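Side-chain contacts in iota-carrageenase (Alteromonas sp., PDB 1H80), which hydrolyses internal beta-1,4 linkages of iota-carrageenan, a sulfated galactan of red algal cell walls, with inversion of anomeric configuration: residues T264-V269 with S273-D278; K4-A9 with N201-N206; F135-G138 with K144-N147. One frame throughout, in Å; residues are numbered along the deposited sequence. Where two conformers were deposited one is given.

Contact 1: residues T264-V269 with S273-D278; sequences TNVSSV and SAVRSD
Ala274 sets its methyl group against the side chain of Ser268, Ala274 CB lying 3.5 Å from Ser268 OG. The serine hydroxyl sits between its own backbone N and carbonyl carbon (chi1 64°), which swings it over the alanine, where Ser268 OG also comes within 3.6 Å of Ala274 CA. This is van der Waals contact, and no hydrogen bond joins the two segments. They belong to consecutive strands of a right-handed parallel beta-helix, 261-269 and 275-277; the chain turns a corner between them, and the side chains of Val266, Ser268 and Ala274 meet on the inner side of that corner. Val266 uses a single branch for its part of the packing. With this branch anti to the backbone N (chi1 177°), Val266 CG1 lies 3.8 Å from Ala274 O and 4.2 Å from Ala274 CB. Val266 CG1 also meets Val275 CG2 at 4.1 Å, the two valine side chains crossing at about a right angle. Strand 351-359 of the next coil continues the layer: Val353 packs on Val266, Ala358 on Ser268, and Val356 on both Ala274 and Val275.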
loop_
_atom_site.group_PDB
_atom_site.type_symbol
_atom_site.label_atom_id
_atom_site.label_comp_id
_atom_site.label_asym_id
_atom_site.label_seq_id
_atom_site.Cartn_x
_atom_site.Cartn_y
_atom_site.Cartn_z
ATOM N N THR A 264 -12.607 -2.024 -8.951
ATOM C CA THR A 264 -13.476 -1.215 -9.792
ATOM C C THR A 264 -13.154 0.254 -9.576
ATOM O O THR A 264 -12.827 0.670 -8.465
ATOM C CB THR A 264 -14.973 -1.443 -9.474
ATOM O OG1 THR A 264 -15.230 -1.125 -8.098
ATOM C CG2 THR A 264 -15.362 -2.889 -9.745
ATOM N N ASN A 265 -13.225 1.024 -10.654
ATOM C CA ASN A 265 -12.987 2.460 -10.607
ATOM C C ASN A 265 -11.590 2.836 -10.132
ATOM O O ASN A 265 -11.386 3.230 -8.983
ATOM C CB ASN A 265 -14.045 3.125 -9.725
ATOM C CG ASN A 265 -13.970 4.636 -9.762
ATOM O OD1 ASN A 265 -13.273 5.214 -10.598
ATOM N ND2 ASN A 265 -14.694 5.284 -8.857
ATOM N N VAL A 266 -10.629 2.710 -11.038
ATOM C CA VAL A 266 -9.242 3.044 -10.752
ATOM C C VAL A 266 -8.904 4.277 -11.570
ATOM O O VAL A 266 -9.203 4.338 -12.758
ATOM C CB VAL A 266 -8.302 1.894 -11.164
ATOM C CG1 VAL A 266 -6.850 2.282 -10.919
ATOM C CG2 VAL A 266 -8.663 0.637 -10.398
ATOM N N SER A 267 -8.293 5.269 -10.940
ATOM C CA SER A 267 -7.944 6.470 -11.673
ATOM C C SER A 267 -6.586 6.980 -11.251
ATOM O O SER A 267 -6.190 6.865 -10.092
ATOM C CB SER A 267 -8.996 7.556 -11.456
ATOM O OG SER A 267 -9.038 7.946 -10.101
ATOM N N SER A 268 -5.867 7.536 -12.212
ATOM C CA SER A 268 -4.548 8.064 -11.944
ATOM C C SER A 268 -4.379 9.405 -12.623
ATOM O O SER A 268 -4.990 9.665 -13.658
ATOM C CB SER A 268 -3.483 7.099 -12.464
ATOM O OG SER A 268 -3.528 6.962 -13.869
ATOM N N VAL A 269 -3.563 10.259 -12.018
ATOM C CA VAL A 269 -3.266 11.565 -12.579
ATOM C C VAL A 269 -1.764 11.726 -12.465
ATOM O O VAL A 269 -1.212 11.767 -11.369
ATOM C CB VAL A 269 -3.961 12.707 -11.817
ATOM C CG1 VAL A 269 -3.586 14.044 -12.449
ATOM C CG2 VAL A 269 -5.474 12.514 -11.857
ATOM N N SER A 273 1.437 4.590 -14.449
ATOM C CA SER A 273 0.296 3.953 -15.089
ATOM C C SER A 273 -0.775 3.875 -14.012
ATOM O O SER A 273 -0.496 4.146 -12.844
ATOM C CB SER A 273 0.649 2.550 -15.594
ATOM O OG SER A 273 0.926 1.661 -14.526
ATOM N N ALA A 274 -1.995 3.525 -14.391
ATOM C CA ALA A 274 -3.069 3.423 -13.408
ATOM C C ALA A 274 -3.000 2.057 -12.737
ATOM O O ALA A 274 -3.135 1.936 -11.517
ATOM C CB ALA A 274 -4.417 3.617 -14.087
ATOM N N VAL A 275 -2.786 1.030 -13.549
ATOM C CA VAL A 275 -2.694 -0.334 -13.055
ATOM C C VAL A 275 -1.372 -0.926 -13.510
ATOM O O VAL A 275 -0.934 -0.705 -14.641
ATOM C CB VAL A 275 -3.842 -1.209 -13.602
ATOM C CG1 VAL A 275 -3.733 -2.626 -13.044
ATOM C CG2 VAL A 275 -5.182 -0.592 -13.238
ATOM N N ARG A 276 -0.734 -1.670 -12.619
ATOM C CA ARG A 276 0.533 -2.298 -12.937
ATOM C C ARG A 276 0.564 -3.712 -12.387
ATOM O O ARG A 276 0.200 -3.949 -11.239
ATOM C CB ARG A 276 1.681 -1.493 -12.338
ATOM C CG ARG A 276 3.017 -2.197 -12.405
ATOM C CD ARG A 276 4.091 -1.361 -11.748
ATOM N NE ARG A 276 5.143 -2.196 -11.181
ATOM C CZ ARG A 276 6.137 -1.733 -10.434
ATOM N NH1 ARG A 276 6.219 -0.437 -10.165
ATOM N NH2 ARG A 276 7.049 -2.568 -9.950
ATOM N N SER A 277 0.994 -4.653 -13.219
ATOM C CA SER A 277 1.091 -6.044 -12.807
ATOM C C SER A 277 2.485 -6.560 -13.126
ATOM O O SER A 277 2.944 -6.474 -14.267
ATOM C CB SER A 277 0.036 -6.887 -13.525
ATOM O OG SER A 277 -1.270 -6.454 -13.177
ATOM N N ASP A 278 3.157 -7.082 -12.105
ATOM C CA ASP A 278 4.505 -7.612 -12.257
ATOM C C ASP A 278 4.471 -9.127 -12.279
ATOM O O ASP A 278 3.606 -9.752 -11.673
ATOM C CB ASP A 278 5.399 -7.185 -11.089
ATOM C CG ASP A 278 5.620 -5.690 -11.026
ATOM O OD1 ASP A 278 5.186 -4.969 -11.949
ATOM O OD2 ASP A 278 6.240 -5.240 -10.039
#

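Contact 2: residues K4-A9 with N201-N206; sequences KTYKDA and NILFRN
On the outer face of the parallel beta-helix, the N-terminal segment 4-9 runs across strand 202-210 and is held there by a salt bridge between Asp8 and Arg205, with Tyr6 packed obliquely against Leu203 beside it. Arg205 grips the carboxylate end-on: Arg205 NH1 reaches Asp8 OD1 at 2.9 Å and Arg205 NH2 reaches Asp8 OD2 at 3.0 Å, both bonds bent a little, at about 160°. Although both oxygens lie close to the guanidinium plane, the carboxylate is turned 48° against it. OD1 is met on its syn side, somewhat out of the carboxylate plane, whereas OD2 is approached from well above that plane. The arginine chain leaves the strand extended, with CG anti to the backbone N, and bends at chi3 (60°) to bring its head round to the aspartate. Arg205 NH2 also forms a salt bridge with Glu180 of the neighbouring strand 177-185, so NH2 is shared between the carboxylates of Asp8 and Glu180.

Leu203 fills the angle between these groups. Leu203 CD1 lies 3.7 Å from Tyr6 OH and 3.9 Å from Tyr6 CZ, approaching the ring obliquely, while CD2 rests over one face of the Arg205 guanidinium, offset toward the rim. Phe11 and Phe236 also meet the tyrosine ring, Phe11 edge-to-face. A water links the apolar and charged halves of the contact: it is hydrogen-bonded to Tyr6 OH at 2.7 Å and, in the guanidinium plane, accepts from Arg205 NH1 at 3.2 Å.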
loop_
_atom_site.group_PDB
_atom_site.type_symbol
_atom_site.label_atom_id
_atom_site.label_comp_id
_atom_site.label_asym_id
_atom_site.label_seq_id
_atom_site.Cartn_x
_atom_site.Cartn_y
_atom_site.Cartn_z
ATOM N N LYS A 4 -18.640 -8.315 -9.700
ATOM C CA LYS A 4 -19.431 -8.978 -8.673
ATOM C C LYS A 4 -19.868 -7.894 -7.699
ATOM O O LYS A 4 -19.142 -6.928 -7.480
ATOM C CB LYS A 4 -18.581 -10.016 -7.940
ATOM C CG LYS A 4 -17.966 -11.072 -8.846
ATOM C CD LYS A 4 -17.016 -11.972 -8.074
ATOM C CE LYS A 4 -15.856 -11.182 -7.491
ATOM N NZ LYS A 4 -14.927 -12.043 -6.710
ATOM N N THR A 5 -21.056 -8.047 -7.121
ATOM C CA THR A 5 -21.561 -7.062 -6.174
ATOM C C THR A 5 -21.311 -7.523 -4.750
ATOM O O THR A 5 -20.960 -8.675 -4.508
ATOM C CB THR A 5 -23.076 -6.827 -6.345
ATOM O OG1 THR A 5 -23.773 -8.065 -6.170
ATOM C CG2 THR A 5 -23.381 -6.259 -7.724
ATOM N N TYR A 6 -21.488 -6.608 -3.807
ATOM C CA TYR A 6 -21.286 -6.920 -2.402
ATOM C C TYR A 6 -21.887 -5.815 -1.556
ATOM O O TYR A 6 -22.247 -4.752 -2.061
ATOM C CB TYR A 6 -19.787 -7.038 -2.103
ATOM C CG TYR A 6 -18.996 -5.819 -2.514
ATOM C CD1 TYR A 6 -19.051 -4.643 -1.766
ATOM C CD2 TYR A 6 -18.242 -5.820 -3.684
ATOM C CE1 TYR A 6 -18.383 -3.497 -2.178
ATOM C CE2 TYR A 6 -17.567 -4.677 -4.106
ATOM C CZ TYR A 6 -17.646 -3.522 -3.349
ATOM O OH TYR A 6 -17.013 -2.381 -3.778
ATOM N N LYS A 7 -22.008 -6.080 -0.262
ATOM C CA LYS A 7 -22.528 -5.094 0.663
ATOM C C LYS A 7 -21.483 -4.957 1.755
ATOM O O LYS A 7 -20.696 -5.878 1.992
ATOM C CB LYS A 7 -23.872 -5.536 1.249
ATOM C CG LYS A 7 -23.844 -6.839 2.016
ATOM C CD LYS A 7 -25.209 -7.123 2.630
ATOM C CE LYS A 7 -25.197 -8.394 3.461
ATOM N NZ LYS A 7 -26.510 -8.636 4.124
ATOM N N ASP A 8 -21.459 -3.807 2.412
ATOM C CA ASP A 8 -20.475 -3.581 3.456
ATOM C C ASP A 8 -20.511 -4.634 4.553
ATOM O O ASP A 8 -19.468 -4.999 5.094
ATOM C CB ASP A 8 -20.665 -2.188 4.054
ATOM C CG ASP A 8 -20.283 -1.087 3.085
ATOM O OD1 ASP A 8 -19.945 -1.410 1.928
ATOM O OD2 ASP A 8 -20.320 0.098 3.476
ATOM N N ALA A 9 -21.703 -5.133 4.870
ATOM C CA ALA A 9 -21.850 -6.137 5.920
ATOM C C ALA A 9 -21.192 -7.471 5.577
ATOM O O ALA A 9 -21.079 -8.350 6.431
ATOM C CB ALA A 9 -23.329 -6.347 6.243
ATOM N N ASN A 201 -10.912 -11.531 2.499
ATOM C CA ASN A 201 -12.160 -10.788 2.537
ATOM C C ASN A 201 -12.018 -9.376 3.095
ATOM O O ASN A 201 -12.588 -9.037 4.134
ATOM C CB ASN A 201 -13.193 -11.565 3.351
ATOM C CG ASN A 201 -14.599 -11.080 3.112
ATOM O OD1 ASN A 201 -14.997 -10.853 1.970
ATOM N ND2 ASN A 201 -15.369 -10.930 4.184
ATOM N N ILE A 202 -11.249 -8.560 2.389
ATOM C CA ILE A 202 -11.042 -7.176 2.784
ATOM C C ILE A 202 -11.554 -6.291 1.659
ATOM O O ILE A 202 -11.404 -6.622 0.479
ATOM C CB ILE A 202 -9.543 -6.858 2.997
ATOM C CG1 ILE A 202 -8.920 -7.849 3.987
ATOM C CG2 ILE A 202 -9.381 -5.420 3.478
ATOM C CD1 ILE A 202 -9.523 -7.815 5.379
ATOM N N LEU A 203 -12.187 -5.184 2.028
ATOM C CA LEU A 203 -12.686 -4.225 1.057
ATOM C C LEU A 203 -11.861 -2.956 1.212
ATOM O O LEU A 203 -11.766 -2.407 2.308
ATOM C CB LEU A 203 -14.166 -3.907 1.304
ATOM C CG LEU A 203 -14.706 -2.697 0.528
ATOM C CD1 LEU A 203 -14.631 -2.957 -0.971
ATOM C CD2 LEU A 203 -16.141 -2.419 0.947
ATOM N N PHE A 204 -11.235 -2.527 0.119
ATOM C CA PHE A 204 -10.428 -1.305 0.086
ATOM C C PHE A 204 -11.249 -0.335 -0.750
ATOM O O PHE A 204 -11.590 -0.632 -1.896
ATOM C CB PHE A 204 -9.084 -1.571 -0.592
ATOM C CG PHE A 204 -8.194 -2.497 0.179
ATOM C CD1 PHE A 204 -7.457 -2.028 1.261
ATOM C CD2 PHE A 204 -8.094 -3.839 -0.166
ATOM C CE1 PHE A 204 -6.633 -2.880 1.989
ATOM C CE2 PHE A 204 -7.270 -4.705 0.556
ATOM C CZ PHE A 204 -6.538 -4.223 1.636
ATOM N N ARG A 205 -11.570 0.825 -0.196
ATOM C CA ARG A 205 -12.412 1.761 -0.930
ATOM C C ARG A 205 -12.070 3.229 -0.714
ATOM O O ARG A 205 -11.780 3.650 0.399
ATOM C CB ARG A 205 -13.872 1.498 -0.543
ATOM C CG ARG A 205 -14.911 2.410 -1.171
ATOM C CD ARG A 205 -16.319 1.906 -0.831
ATOM N NE ARG A 205 -16.568 1.863 0.609
ATOM C CZ ARG A 205 -17.547 1.162 1.179
ATOM N NH1 ARG A 205 -18.368 0.438 0.434
ATOM N NH2 ARG A 205 -17.711 1.192 2.494
ATOM N N ASN A 206 -12.113 3.996 -1.800
ATOM C CA ASN A 206 -11.834 5.425 -1.756
ATOM C C ASN A 206 -10.492 5.694 -1.098
ATOM O O ASN A 206 -10.408 6.302 -0.028
ATOM C CB ASN A 206 -12.945 6.155 -0.998
ATOM C CG ASN A 206 -12.896 7.655 -1.205
ATOM O OD1 ASN A 206 -11.951 8.182 -1.793
ATOM N ND2 ASN A 206 -13.917 8.353 -0.720
HETATM O O HOH W 1 -18.073 -0.069 -2.754
#

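Contact 3: residues F135-G138 with K144-N147; sequences FKLG and KISN
Ile145 faces Phe135 and Leu137 across the interior of the parallel beta-helix, where strand 143-151 and strand 132-141 form two different walls of the coil. Along 144-147 the side chains alternate. Lys144 extends to the outside, where it touches Glu180. Ile145 turns inward and bears the whole contact from its side: both its branches lie on Phe135, and CD1 meets Leu137 as well. CG1 is anti to the carbonyl carbon (chi1 -67°) and carries Ile145 CD1 over one face of the Phe135 ring, a CH-pi contact at 4.1 Å from the ring centroid and only 17° off the ring normal. Ile145 CG2 comes over the same face nearer the other edge, 3.8 Å from Phe135 CE1, and the ring is thus spanned by both methyls. Replacing Phe135 by an alanine would probably strip both methyls of the surface they rest on and open a gap in the core beside Phe100 and Phe113, whose rings also meet this one. Leu137 and Ile145 reach toward each other tip to tip, Leu137 CD2 lying 3.8 Å from Ile145 CD1. Ser146 points outward again, its OG hydrogen-bonded to Glu180. Asn147 follows with a left-handed backbone conformation, its ND2 hydrogen-bonded to the carbonyl oxygens of Gly115 and Gly117 in the preceding coil.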
loop_
_atom_site.group_PDB
_atom_site.type_symbol
_atom_site.label_atom_id
_atom_site.label_comp_id
_atom_site.label_asym_id
_atom_site.label_seq_id
_atom_site.Cartn_x
_atom_site.Cartn_y
_atom_site.Cartn_z
ATOM N N PHE A 135 -0.721 2.138 10.558
ATOM C CA PHE A 135 -1.308 0.912 11.095
ATOM C C PHE A 135 -0.556 -0.317 10.621
ATOM O O PHE A 135 -0.170 -0.407 9.459
ATOM C CB PHE A 135 -2.758 0.706 10.627
ATOM C CG PHE A 135 -3.770 1.548 11.333
ATOM C CD1 PHE A 135 -4.111 2.804 10.848
ATOM C CD2 PHE A 135 -4.407 1.072 12.476
ATOM C CE1 PHE A 135 -5.076 3.576 11.490
ATOM C CE2 PHE A 135 -5.373 1.836 13.127
ATOM C CZ PHE A 135 -5.706 3.089 12.631
ATOM N N LYS A 136 -0.343 -1.260 11.529
ATOM C CA LYS A 136 0.248 -2.534 11.159
ATOM C C LYS A 136 -0.815 -3.509 11.641
ATOM O O LYS A 136 -1.120 -3.568 12.835
ATOM C CB LYS A 136 1.569 -2.813 11.870
ATOM C CG LYS A 136 2.143 -4.161 11.448
ATOM C CD LYS A 136 3.535 -4.412 11.994
ATOM C CE LYS A 136 4.048 -5.764 11.520
ATOM N NZ LYS A 136 5.433 -6.046 11.991
ATOM N N LEU A 137 -1.402 -4.247 10.707
ATOM C CA LEU A 137 -2.452 -5.197 11.037
ATOM C C LEU A 137 -1.915 -6.615 11.065
ATOM O O LEU A 137 -1.054 -6.980 10.263
ATOM C CB LEU A 137 -3.581 -5.108 10.009
ATOM C CG LEU A 137 -4.094 -3.700 9.692
ATOM C CD1 LEU A 137 -5.197 -3.796 8.656
ATOM C CD2 LEU A 137 -4.600 -3.023 10.962
ATOM N N GLY A 138 -2.430 -7.402 12.003
ATOM C CA GLY A 138 -2.028 -8.789 12.130
ATOM C C GLY A 138 -3.256 -9.664 12.301
ATOM O O GLY A 138 -4.104 -9.749 11.406
ATOM N N LYS A 144 -12.789 -2.053 10.778
ATOM C CA LYS A 144 -13.011 -0.957 9.859
ATOM C C LYS A 144 -12.079 0.181 10.230
ATOM O O LYS A 144 -12.046 0.614 11.380
ATOM C CB LYS A 144 -14.469 -0.498 9.934
ATOM C CG LYS A 144 -14.837 0.579 8.930
ATOM C CD LYS A 144 -16.291 1.006 9.126
ATOM C CE LYS A 144 -16.722 2.019 8.082
ATOM N NZ LYS A 144 -18.111 2.491 8.352
ATOM N N ILE A 145 -11.291 0.624 9.258
ATOM C CA ILE A 145 -10.354 1.735 9.435
ATOM C C ILE A 145 -10.797 2.718 8.357
ATOM O O ILE A 145 -10.826 2.384 7.174
ATOM C CB ILE A 145 -8.910 1.264 9.230
ATOM C CG1 ILE A 145 -8.543 0.300 10.362
ATOM C CG2 ILE A 145 -7.958 2.461 9.217
ATOM C CD1 ILE A 145 -7.194 -0.383 10.195
ATOM N N SER A 146 -11.113 3.946 8.769
ATOM C CA SER A 146 -11.700 4.896 7.834
ATOM C C SER A 146 -11.532 6.380 8.084
ATOM O O SER A 146 -11.398 6.806 9.221
ATOM C CB SER A 146 -13.211 4.604 7.819
ATOM O OG SER A 146 -13.992 5.582 7.154
ATOM N N ASN A 147 -11.554 7.146 6.995
ATOM C CA ASN A 147 -11.570 8.598 7.043
ATOM C C ASN A 147 -10.515 9.495 7.686
ATOM O O ASN A 147 -10.764 10.118 8.727
ATOM C CB ASN A 147 -12.923 8.966 7.621
ATOM C CG ASN A 147 -13.403 10.321 7.184
ATOM O OD1 ASN A 147 -12.978 10.850 6.158
ATOM N ND2 ASN A 147 -14.340 10.881 7.949
#

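In the fold
Contacts 1 and 3 are buried and lie within the beta-helix, on opposite sides of the chain's centre; contact 2 is partly exposed on the outer surface. Contacts 1 and 3 each join successive strands of the coil, contact 1 round a corner and contact 3 across the interior, through van der Waals packing, wholly apolar in contact 3 and with a serine hydroxyl in contact 1, and no hydrogen bond between segments. Contact 2 instead ties the N-terminal segment to a strand nearly 200 residues later, with charge and water added to the packing. Contact 3 is nested inside the loop closed by contact 2, and Glu180 touches both: it pairs with Arg205 and accepts from Ser146.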